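Local coordinates for Cyp101j2 (Sphingobium yanoikuyae, PDB 5KYO), which is a haem-dependent cytochrome P450 monooxygenase associated with hydroxylation of the monoterpene 1,8-cineole, at residues Ser243-Gly248 with Asn262-Val267; Pro228-Arg233 with Leu255-Ala260; Arg147-Val152 with Met186-Leu191. All blocks are in the same frame, centred on the assembly; numbering follows the deposited sequence.

How the interactions relate
Interactions 1 and 2 meet at helix 257-270: its middle receives a methionine from helix 241-246, while its N-terminal turn lies against helix 215-235. Their centres are 8 Å apart, and Ile246 packs on Ile230 and Arg233 between them. Interaction 3 joins a different pair, helices 149-164 and 181-188, yet Arg233 ties it to interaction 2 by probable hydrogen bonds to the carbonyls of Val189 and Asp190. Chemistry follows depth. Interaction 1 is wholly buried and apolar, with sulfur at its centre; interactions 2 and 3 each pair a buried aliphatic contact with a more open side, acidic in interaction 2 and formed by valine and arginine in interaction 3.

Interaction 1. Residues Ser243-Gly248 with Asn262-Val267; sequences SRMING and NICIQV. With HEM (protoporphyrin IX containing Fe), chain G.
Met245 reaches across from helix 241-246 and lays its thioether on Ile263 and Cys264, which sit side by side on helix 257-270. The closest approach is sulfur against methyl, Met245 SD to Ile263 CG2 at 3.7 Å. Up to that sulfur the methionine chain runs out extended (chi2 179°); it then bends at the last torsion (chi3 -54°), and this turn brings CE round to Cys264, 4.3 Å from SG. Ile263 offers CG2, the branch anti to its backbone N, and the two side chains slide past each other in opposite directions instead of meeting end on. All three residues are buried, and helix 131-140 closes in with Leu136 against Met245 and Leu137 against Ile263. One turn on from Ile263, Val267 faces the haem: its CG1 lies 4.0 Å from HEM CBC, on a vinyl group, and its carbonyl O is 3.6 Å from HEM CAC. No hydrogen bond links the two segments. The pairing therefore rests on dispersion and shape, with two polarisable sulfur-bearing side chains and a branched methyl packed between the helices one layer behind the haem pocket.

Interaction 2. Residues Pro228-Arg233 with Leu255-Ala260; sequences PVIEAR and LTDIEA
Ile230 and Glu231, neighbours on helix 215-235, both come up against Asp257 in the first turn of helix 257-270. Ile230 works with two branches. The side chains of Ile230 and Asp257 slide past each other in opposite directions, leaving methyl CG2 of Ile230 3.6 Å from Asp257 OD1, while the extended arm of Ile230 (chi2 161°) carries CD1 one turn further along, to 4.0 Å from Ala260 CB. The small alanine leaves that methyl a seat directly against the helix.

Glu231 needs a fold in its chain to take part: the bend at chi2 (-55°) brings the carboxylate round against that of Asp257, and the two acidic side chains cross at about a right angle with their planes 50° apart. Glu231 OE2 ends up 2.6 Å from Asp257 OD2 and 3.2 Å from Asp257 OD1. At the shorter distance one of the two acids probably holds a proton. Arg234 probably offsets the charge that remains, with a salt bridge to Asp257 OD1 and a weak, long ion pair to Glu231 OE2. With an alanine in place of Asp257, Arg234 would probably lose its salt-bridge mate and the carboxylate of Glu231 would be freer to turn.

Just before Asp257 the helix opens with a capping box: Glu259 N bonds to Thr256 OG1 at 3.2 Å, and Thr256 N returns the bond to Glu259 OE1 at 3.1 Å, on the anti side.

In the fold, this contact brings the later part of helix 215-235 over the start of helix 257-270, which by its place in the chain is consistent with the first part of the long central helix of P450s. Helix 241-246 packs in from the side, where Ile242 and Ile246 touch Ile230, while helix 131-140 backs the capping turn through Phe133 and Leu136.

Interaction 3. Residues Arg147-Val152 with Met186-Leu191; sequences RPIEQV and MRIVDL
Ile149, near the beginning of helix 149-164, meets Ile188 at the end of helix 181-188, and this pair forms the closed half of the contact. The two side chains cross at about a right angle. Two successive carbons of one Ile149 branch rest on a single carbon of Ile188: Ile149 CD1 is 3.9 Å from Ile188 CG1, and Ile149 CG1 is at the same 3.9 Å from Ile188 CG1. CD1 also brushes the backbone, lying 4.3 Å from Arg187 C. Ile149 and Ile188 are both buried, and Leu384 of helix 382-399 touches each of them, so a third helix covers the join.

One turn along, the contact changes character. Val152 is partly exposed and Arg187 exposed, and what holds them together is van der Waals packing on the aliphatic part of the arginine. A bend at chi2 (-63°) carries the arginine chain obliquely across the valine: Val152 CG1 sits 3.7 Å from Arg187 CG, while the other methyl, Val152 CG2, lies 3.7 Å from Arg187 NH1, at the edge of the guanidinium and near its plane. No hydrogen bond crosses between the segments on either half, so the arginine shields the valine without gripping it.

Behind Arg187 and Ile188 the helix stops. Leu191 N bonds to Met186 O at 2.8 Å, and Asp190 takes a positive phi (54°), a pattern that fits a Schellman ending, although the inner bond from Asp190 N to Arg187 O is weak. The nearest atoms of the Ile188 side chain and the haem are about 5 Å apart. By their order in the chain, 149-164 is consistent with helix D, 181-188 with the latter part of helix E and 382-399 with helix L of the conserved P450 helix bundle beside the haem.

Interaction 1. Residues Ser243-Gly248 with Asn262-Val267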
loop_
_atom_site.group_PDB
_atom_site.type_symbol
_atom_site.label_atom_id
_atom_site.label_comp_id
_atom_site.label_asym_id
_atom_site.label_seq_id
_atom_site.Cartn_x
_atom_site.Cartn_y
_atom_site.Cartn_z
ATOM N N SER A 243 -21.988 -3.951 9.508
ATOM C CA SER A 243 -23.124 -3.442 10.273
ATOM C C SER A 243 -22.990 -1.939 10.529
ATOM O O SER A 243 -23.977 -1.216 10.476
ATOM C CB SER A 243 -23.267 -4.187 11.601
ATOM O OG SER A 243 -23.550 -5.557 11.394
ATOM N N ARG A 244 -21.767 -1.465 10.780
ATOM C CA ARG A 244 -21.546 -0.057 11.104
ATOM C C ARG A 244 -21.774 0.804 9.894
ATOM O O ARG A 244 -22.355 1.891 9.984
ATOM C CB ARG A 244 -20.126 0.164 11.654
ATOM C CG ARG A 244 -19.885 -0.523 12.985
ATOM C CD ARG A 244 -18.620 -0.018 13.673
ATOM N NE ARG A 244 -17.424 -0.090 12.821
ATOM C CZ ARG A 244 -16.556 -1.101 12.834
ATOM N NH1 ARG A 244 -16.751 -2.140 13.640
ATOM N NH2 ARG A 244 -15.499 -1.084 12.035
ATOM N N MET A 245 -21.331 0.317 8.744
ATOM C CA MET A 245 -21.526 1.056 7.507
ATOM C C MET A 245 -23.003 1.096 7.113
ATOM O O MET A 245 -23.494 2.121 6.636
ATOM C CB MET A 245 -20.678 0.447 6.391
ATOM C CG MET A 245 -19.208 0.783 6.551
ATOM S SD MET A 245 -18.167 0.057 5.277
ATOM C CE MET A 245 -18.617 -1.676 5.386
ATOM N N ILE A 246 -23.695 -0.018 7.337
ATOM C CA ILE A 246 -25.129 -0.139 7.085
ATOM C C ILE A 246 -25.958 0.880 7.875
ATOM O O ILE A 246 -26.913 1.469 7.350
ATOM C CB ILE A 246 -25.634 -1.560 7.435
ATOM C CG1 ILE A 246 -25.402 -2.521 6.273
ATOM C CG2 ILE A 246 -27.113 -1.549 7.750
ATOM C CD1 ILE A 246 -25.904 -3.931 6.572
ATOM N N ASN A 247 -25.602 1.071 9.141
ATOM C CA ASN A 247 -26.302 2.025 9.993
ATOM C C ASN A 247 -25.739 3.430 9.887
ATOM O O ASN A 247 -26.122 4.319 10.645
ATOM C CB ASN A 247 -26.260 1.564 11.448
ATOM C CG ASN A 247 -26.917 0.221 11.642
ATOM O OD1 ASN A 247 -26.329 -0.697 12.211
ATOM N ND2 ASN A 247 -28.143 0.090 11.145
ATOM N N GLY A 248 -24.820 3.627 8.949
ATOM C CA GLY A 248 -24.308 4.954 8.673
ATOM C C GLY A 248 -25.065 5.621 7.540
ATOM O O GLY A 248 -25.956 5.027 6.933
ATOM N N ASN A 262 -18.529 -2.431 -2.738
ATOM C CA ASN A 262 -17.361 -1.766 -3.297
ATOM C C ASN A 262 -16.361 -1.456 -2.194
ATOM O O ASN A 262 -15.165 -1.706 -2.340
ATOM C CB ASN A 262 -17.770 -0.483 -4.042
ATOM C CG ASN A 262 -18.368 -0.772 -5.409
ATOM O OD1 ASN A 262 -18.570 -1.931 -5.772
ATOM N ND2 ASN A 262 -18.637 0.278 -6.178
ATOM N N ILE A 263 -16.863 -0.945 -1.077
ATOM C CA ILE A 263 -16.000 -0.559 0.037
ATOM C C ILE A 263 -15.324 -1.777 0.678
ATOM O O ILE A 263 -14.106 -1.737 0.952
ATOM C CB ILE A 263 -16.772 0.222 1.103
ATOM C CG1 ILE A 263 -17.224 1.575 0.549
ATOM C CG2 ILE A 263 -15.915 0.432 2.336
ATOM C CD1 ILE A 263 -18.050 2.376 1.520
ATOM N N CYS A 264 -16.089 -2.842 0.932
ATOM C CA CYS A 264 -15.518 -4.101 1.423
ATOM C C CYS A 264 -14.340 -4.601 0.578
ATOM O O CYS A 264 -13.291 -4.972 1.130
ATOM C CB CYS A 264 -16.575 -5.194 1.488
ATOM S SG CYS A 264 -17.726 -5.006 2.875
ATOM N N ILE A 265 -14.518 -4.623 -0.747
ATOM C CA ILE A 265 -13.463 -5.070 -1.670
ATOM C C ILE A 265 -12.247 -4.154 -1.584
ATOM O O ILE A 265 -11.083 -4.602 -1.516
ATOM C CB ILE A 265 -13.951 -5.099 -3.150
ATOM C CG1 ILE A 265 -15.067 -6.130 -3.350
ATOM C CG2 ILE A 265 -12.752 -5.359 -4.113
ATOM C CD1 ILE A 265 -15.857 -5.988 -4.699
ATOM N N GLN A 266 -12.519 -2.856 -1.627
ATOM C CA GLN A 266 -11.451 -1.875 -1.603
ATOM C C GLN A 266 -10.677 -1.925 -0.282
ATOM O O GLN A 266 -9.467 -1.767 -0.273
ATOM C CB GLN A 266 -12.020 -0.469 -1.851
ATOM C CG GLN A 266 -12.588 -0.289 -3.259
ATOM C CD GLN A 266 -13.588 0.855 -3.357
ATOM O OE1 GLN A 266 -14.257 1.196 -2.384
ATOM N NE2 GLN A 266 -13.701 1.440 -4.542
ATOM N N VAL A 267 -11.375 -2.159 0.823
ATOM C CA VAL A 267 -10.730 -2.308 2.128
ATOM C C VAL A 267 -9.931 -3.614 2.231
ATOM O O VAL A 267 -8.811 -3.619 2.756
ATOM C CB VAL A 267 -11.789 -2.231 3.269
ATOM C CG1 VAL A 267 -11.214 -2.698 4.583
ATOM C CG2 VAL A 267 -12.317 -0.799 3.389
HETATM C CHA HEM G . -5.345 4.517 0.455
HETATM C CHB HEM G . -0.812 3.038 1.374
HETATM C CHC HEM G . -2.567 -0.248 4.538
HETATM C CHD HEM G . -7.024 0.602 2.890
HETATM C C1A HEM G . -3.971 4.476 0.457
HETATM C C2A HEM G . -3.063 5.387 -0.229
HETATM C C3A HEM G . -1.806 4.958 0.019
HETATM C C4A HEM G . -1.873 3.783 0.875
HETATM C CMA HEM G . -0.505 5.628 -0.489
HETATM C CAA HEM G . -3.427 6.629 -1.092
HETATM C CBA HEM G . -3.822 6.255 -2.518
HETATM C CGA HEM G . -4.057 7.500 -3.341
HETATM O O1A HEM G . -3.102 8.307 -3.520
HETATM O O2A HEM G . -5.197 7.694 -3.839
HETATM C C1B HEM G . -0.897 2.054 2.353
HETATM C C2B HEM G . 0.222 1.437 3.060
HETATM C C3B HEM G . -0.272 0.526 3.923
HETATM C C4B HEM G . -1.709 0.540 3.796
HETATM C CMB HEM G . 1.722 1.768 2.850
HETATM C CAB HEM G . 0.455 -0.416 4.928
HETATM C CBB HEM G . 1.762 -0.412 5.207
HETATM C C1C HEM G . -3.931 -0.279 4.392
HETATM C C2C HEM G . -4.855 -1.063 5.189
HETATM C C3C HEM G . -6.090 -0.834 4.719
HETATM C C4C HEM G . -5.979 0.118 3.629
HETATM C CMC HEM G . -4.403 -1.994 6.334
HETATM C CAC HEM G . -7.452 -1.385 5.170
HETATM C CBC HEM G . -7.671 -2.113 6.267
HETATM C C1D HEM G . -6.994 1.698 2.059
HETATM C C2D HEM G . -8.131 2.233 1.328
HETATM C C3D HEM G . -7.594 3.446 0.604
HETATM C C4D HEM G . -6.195 3.538 0.929
HETATM C CMD HEM G . -9.614 1.776 1.253
HETATM C CAD HEM G . -8.409 4.371 -0.326
HETATM C CBD HEM G . -8.729 5.699 0.362
HETATM C CGD HEM G . -9.528 6.559 -0.601
HETATM O O1D HEM G . -10.592 7.107 -0.219
HETATM O O2D HEM G . -9.091 6.670 -1.776
HETATM N NA HEM G . -3.204 3.519 1.120
HETATM N NB HEM G . -2.051 1.470 2.836
HETATM N NC HEM G . -4.647 0.437 3.461
HETATM N ND HEM G . -5.885 2.485 1.786
HETATM FE FE HEM G . -3.953 2.102 2.421
#

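Interaction 2. Residues Pro228-Arg233 with Leu255-Ala260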
loop_
_atom_site.group_PDB
_atom_site.type_symbol
_atom_site.label_atom_id
_atom_site.label_comp_id
_atom_site.label_asym_id
_atom_site.label_seq_id
_atom_site.Cartn_x
_atom_site.Cartn_y
_atom_site.Cartn_z
ATOM N N PRO A 228 -25.215 -11.442 0.384
ATOM C CA PRO A 228 -26.059 -12.069 1.406
ATOM C C PRO A 228 -25.659 -11.676 2.817
ATOM O O PRO A 228 -26.519 -11.622 3.691
ATOM C CB PRO A 228 -25.839 -13.571 1.191
ATOM C CG PRO A 228 -25.351 -13.688 -0.207
ATOM C CD PRO A 228 -24.547 -12.452 -0.455
ATOM N N VAL A 229 -24.370 -11.440 3.046
ATOM C CA VAL A 229 -23.906 -11.058 4.367
ATOM C C VAL A 229 -24.418 -9.672 4.714
ATOM O O VAL A 229 -24.853 -9.429 5.837
ATOM C CB VAL A 229 -22.366 -11.081 4.462
ATOM C CG1 VAL A 229 -21.915 -10.651 5.850
ATOM C CG2 VAL A 229 -21.817 -12.490 4.096
ATOM N N ILE A 230 -24.385 -8.770 3.748
ATOM C CA ILE A 230 -24.854 -7.408 3.955
ATOM C C ILE A 230 -26.366 -7.421 4.200
ATOM O O ILE A 230 -26.852 -6.740 5.087
ATOM C CB ILE A 230 -24.535 -6.501 2.759
ATOM C CG1 ILE A 230 -23.017 -6.321 2.585
ATOM C CG2 ILE A 230 -25.202 -5.137 2.915
ATOM C CD1 ILE A 230 -22.635 -5.852 1.217
ATOM N N GLU A 231 -27.090 -8.213 3.413
ATOM C CA GLU A 231 -28.533 -8.332 3.570
ATOM C C GLU A 231 -28.912 -8.983 4.916
ATOM O O GLU A 231 -29.863 -8.556 5.582
ATOM C CB GLU A 231 -29.124 -9.116 2.386
ATOM C CG GLU A 231 -29.227 -8.299 1.117
ATOM C CD GLU A 231 -30.018 -7.014 1.322
ATOM O OE1 GLU A 231 -31.083 -7.072 1.977
ATOM O OE2 GLU A 231 -29.574 -5.955 0.834
ATOM N N ALA A 232 -28.152 -9.993 5.327
ATOM C CA ALA A 232 -28.320 -10.585 6.656
ATOM C C ALA A 232 -28.122 -9.555 7.779
ATOM O O ALA A 232 -28.807 -9.613 8.793
ATOM C CB ALA A 232 -27.367 -11.751 6.843
ATOM N N ARG A 233 -27.222 -8.597 7.593
ATOM C CA ARG A 233 -26.925 -7.633 8.658
ATOM C C ARG A 233 -27.876 -6.450 8.656
ATOM O O ARG A 233 -27.963 -5.695 9.637
ATOM C CB ARG A 233 -25.468 -7.143 8.544
ATOM C CG ARG A 233 -24.430 -8.272 8.481
ATOM C CD ARG A 233 -23.506 -8.361 9.679
ATOM N NE ARG A 233 -22.932 -9.703 9.801
ATOM C CZ ARG A 233 -21.660 -10.024 9.574
ATOM N NH1 ARG A 233 -20.775 -9.098 9.182
ATOM N NH2 ARG A 233 -21.268 -11.285 9.721
ATOM N N LEU A 255 -26.241 3.725 2.772
ATOM C CA LEU A 255 -25.459 3.141 1.685
ATOM C C LEU A 255 -26.297 2.109 0.949
ATOM O O LEU A 255 -27.094 1.401 1.557
ATOM C CB LEU A 255 -24.179 2.468 2.207
ATOM C CG LEU A 255 -22.983 3.279 2.697
ATOM C CD1 LEU A 255 -21.872 2.335 3.148
ATOM C CD2 LEU A 255 -22.484 4.183 1.609
ATOM N N THR A 256 -26.098 2.013 -0.359
ATOM C CA THR A 256 -26.652 0.918 -1.138
ATOM C C THR A 256 -25.778 -0.311 -0.981
ATOM O O THR A 256 -24.614 -0.199 -0.581
ATOM C CB THR A 256 -26.747 1.274 -2.630
ATOM O OG1 THR A 256 -25.425 1.363 -3.172
ATOM C CG2 THR A 256 -27.467 2.611 -2.819
ATOM N N ASP A 257 -26.330 -1.481 -1.300
ATOM C CA ASP A 257 -25.543 -2.700 -1.346
ATOM C C ASP A 257 -24.295 -2.571 -2.227
ATOM O O ASP A 257 -23.208 -3.023 -1.850
ATOM C CB ASP A 257 -26.391 -3.845 -1.842
ATOM C CG ASP A 257 -27.213 -4.454 -0.741
ATOM O OD1 ASP A 257 -27.315 -3.803 0.329
ATOM O OD2 ASP A 257 -27.729 -5.577 -0.948
ATOM N N ILE A 258 -24.466 -1.960 -3.398
ATOM C CA ILE A 258 -23.363 -1.750 -4.333
ATOM C C ILE A 258 -22.212 -1.004 -3.648
ATOM O O ILE A 258 -21.063 -1.430 -3.715
ATOM C CB ILE A 258 -23.821 -0.968 -5.577
ATOM C CG1 ILE A 258 -24.720 -1.836 -6.451
ATOM C CG2 ILE A 258 -22.622 -0.497 -6.385
ATOM C CD1 ILE A 258 -23.985 -2.928 -7.204
ATOM N N GLU A 259 -22.538 0.094 -2.968
ATOM C CA GLU A 259 -21.534 0.920 -2.304
ATOM C C GLU A 259 -20.815 0.179 -1.171
ATOM O O GLU A 259 -19.596 0.288 -1.023
ATOM C CB GLU A 259 -22.178 2.202 -1.774
ATOM C CG GLU A 259 -22.427 3.246 -2.855
ATOM C CD GLU A 259 -23.390 4.337 -2.428
ATOM O OE1 GLU A 259 -24.142 4.140 -1.438
ATOM O OE2 GLU A 259 -23.410 5.391 -3.105
ATOM N N ALA A 260 -21.567 -0.559 -0.364
ATOM C CA ALA A 260 -20.981 -1.321 0.725
ATOM C C ALA A 260 -20.105 -2.457 0.189
ATOM O O ALA A 260 -19.052 -2.745 0.750
ATOM C CB ALA A 260 -22.073 -1.870 1.645
#

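Interaction 3. Residues Arg147-Val152 with Met186-Leu191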
loop_
_atom_site.group_PDB
_atom_site.type_symbol
_atom_site.label_atom_id
_atom_site.label_comp_id
_atom_site.label_asym_id
_atom_site.label_seq_id
_atom_site.Cartn_x
_atom_site.Cartn_y
_atom_site.Cartn_z
ATOM N N ARG A 147 -10.069 -1.634 18.126
ATOM C CA ARG A 147 -9.507 -2.099 19.400
ATOM C C ARG A 147 -9.412 -3.633 19.567
ATOM O O ARG A 147 -8.365 -4.130 20.009
ATOM C CB ARG A 147 -10.313 -1.521 20.566
ATOM C CG ARG A 147 -9.473 -0.823 21.615
ATOM C CD ARG A 147 -9.067 0.562 21.150
ATOM N N PRO A 148 -10.470 -4.388 19.211
ATOM C CA PRO A 148 -10.355 -5.840 19.413
ATOM C C PRO A 148 -9.457 -6.531 18.394
ATOM O O PRO A 148 -9.163 -7.716 18.540
ATOM C CB PRO A 148 -11.802 -6.342 19.245
ATOM C CG PRO A 148 -12.664 -5.131 19.283
ATOM C CD PRO A 148 -11.827 -4.025 18.752
ATOM N N ILE A 149 -9.033 -5.810 17.366
ATOM C CA ILE A 149 -8.248 -6.440 16.314
ATOM C C ILE A 149 -6.834 -6.727 16.827
ATOM O O ILE A 149 -6.176 -7.652 16.352
ATOM C CB ILE A 149 -8.232 -5.569 15.044
ATOM C CG1 ILE A 149 -9.670 -5.368 14.550
ATOM C CG2 ILE A 149 -7.373 -6.179 13.938
ATOM C CD1 ILE A 149 -10.499 -6.653 14.489
ATOM N N GLU A 150 -6.381 -5.963 17.821
ATOM C CA GLU A 150 -5.027 -6.152 18.325
ATOM C C GLU A 150 -4.777 -7.590 18.804
ATOM O O GLU A 150 -3.741 -8.177 18.483
ATOM C CB GLU A 150 -4.698 -5.158 19.450
ATOM C CG GLU A 150 -3.192 -5.234 19.821
ATOM C CD GLU A 150 -2.703 -4.098 20.693
ATOM O OE1 GLU A 150 -3.529 -3.282 21.150
ATOM O OE2 GLU A 150 -1.476 -4.025 20.924
ATOM N N GLN A 151 -5.713 -8.165 19.558
ATOM C CA GLN A 151 -5.548 -9.530 20.044
ATOM C C GLN A 151 -5.682 -10.535 18.905
ATOM O O GLN A 151 -5.078 -11.599 18.925
ATOM C CB GLN A 151 -6.568 -9.841 21.148
ATOM C CG GLN A 151 -6.254 -11.103 21.945
ATOM C CD GLN A 151 -4.843 -11.099 22.515
ATOM O OE1 GLN A 151 -4.506 -10.259 23.347
ATOM N NE2 GLN A 151 -4.021 -12.049 22.081
ATOM N N VAL A 152 -6.481 -10.194 17.902
ATOM C CA VAL A 152 -6.558 -11.026 16.704
ATOM C C VAL A 152 -5.203 -11.100 15.963
ATOM O O VAL A 152 -4.772 -12.186 15.542
ATOM C CB VAL A 152 -7.660 -10.504 15.757
ATOM C CG1 VAL A 152 -7.555 -11.144 14.408
ATOM C CG2 VAL A 152 -9.040 -10.777 16.376
ATOM N N MET A 186 -11.147 -10.307 7.699
ATOM C CA MET A 186 -12.319 -11.130 7.949
ATOM C C MET A 186 -12.819 -10.960 9.379
ATOM O O MET A 186 -14.001 -11.156 9.652
ATOM C CB MET A 186 -12.008 -12.592 7.659
ATOM C CG MET A 186 -11.783 -12.882 6.173
ATOM S SD MET A 186 -11.344 -14.602 5.880
ATOM C CE MET A 186 -12.868 -15.428 6.321
ATOM N N ARG A 187 -11.925 -10.597 10.299
ATOM C CA ARG A 187 -12.362 -10.360 11.675
ATOM C C ARG A 187 -12.974 -8.956 11.794
ATOM O O ARG A 187 -13.861 -8.710 12.617
ATOM C CB ARG A 187 -11.187 -10.537 12.651
ATOM C CG ARG A 187 -10.805 -11.989 12.914
ATOM C CD ARG A 187 -11.955 -12.751 13.578
ATOM N NE ARG A 187 -11.708 -14.193 13.649
ATOM C CZ ARG A 187 -10.990 -14.790 14.599
ATOM N NH1 ARG A 187 -10.441 -14.074 15.574
ATOM N NH2 ARG A 187 -10.824 -16.109 14.582
ATOM N N ILE A 188 -12.499 -8.035 10.962
ATOM C CA ILE A 188 -13.003 -6.668 10.963
ATOM C C ILE A 188 -14.467 -6.651 10.487
ATOM O O ILE A 188 -15.340 -5.987 11.081
ATOM C CB ILE A 188 -12.129 -5.763 10.076
ATOM C CG1 ILE A 188 -10.827 -5.426 10.840
ATOM C CG2 ILE A 188 -12.909 -4.479 9.655
ATOM C CD1 ILE A 188 -9.719 -4.867 9.972
ATOM N N VAL A 189 -14.733 -7.421 9.436
ATOM C CA VAL A 189 -16.076 -7.482 8.882
ATOM C C VAL A 189 -16.869 -8.710 9.378
ATOM O O VAL A 189 -18.015 -8.912 8.967
ATOM C CB VAL A 189 -16.020 -7.467 7.344
ATOM C CG1 VAL A 189 -15.373 -6.177 6.847
ATOM C CG2 VAL A 189 -15.258 -8.644 6.837
ATOM N N ASP A 190 -16.262 -9.497 10.277
ATOM C CA ASP A 190 -16.882 -10.686 10.909
ATOM C C ASP A 190 -17.440 -11.713 9.912
ATOM O O ASP A 190 -18.652 -11.947 9.815
ATOM C CB ASP A 190 -18.000 -10.277 11.871
ATOM C CG ASP A 190 -18.536 -11.451 12.677
ATOM O OD1 ASP A 190 -17.826 -12.474 12.802
ATOM O OD2 ASP A 190 -19.674 -11.356 13.179
ATOM N N LEU A 191 -16.537 -12.334 9.179
ATOM C CA LEU A 191 -16.881 -13.415 8.277
ATOM C C LEU A 191 -16.326 -14.715 8.830
ATOM O O LEU A 191 -15.264 -14.708 9.459
ATOM C CB LEU A 191 -16.328 -13.138 6.880
ATOM C CG LEU A 191 -16.800 -11.822 6.255
ATOM C CD1 LEU A 191 -15.987 -11.514 5.001
ATOM C CD2 LEU A 191 -18.301 -11.837 5.918
#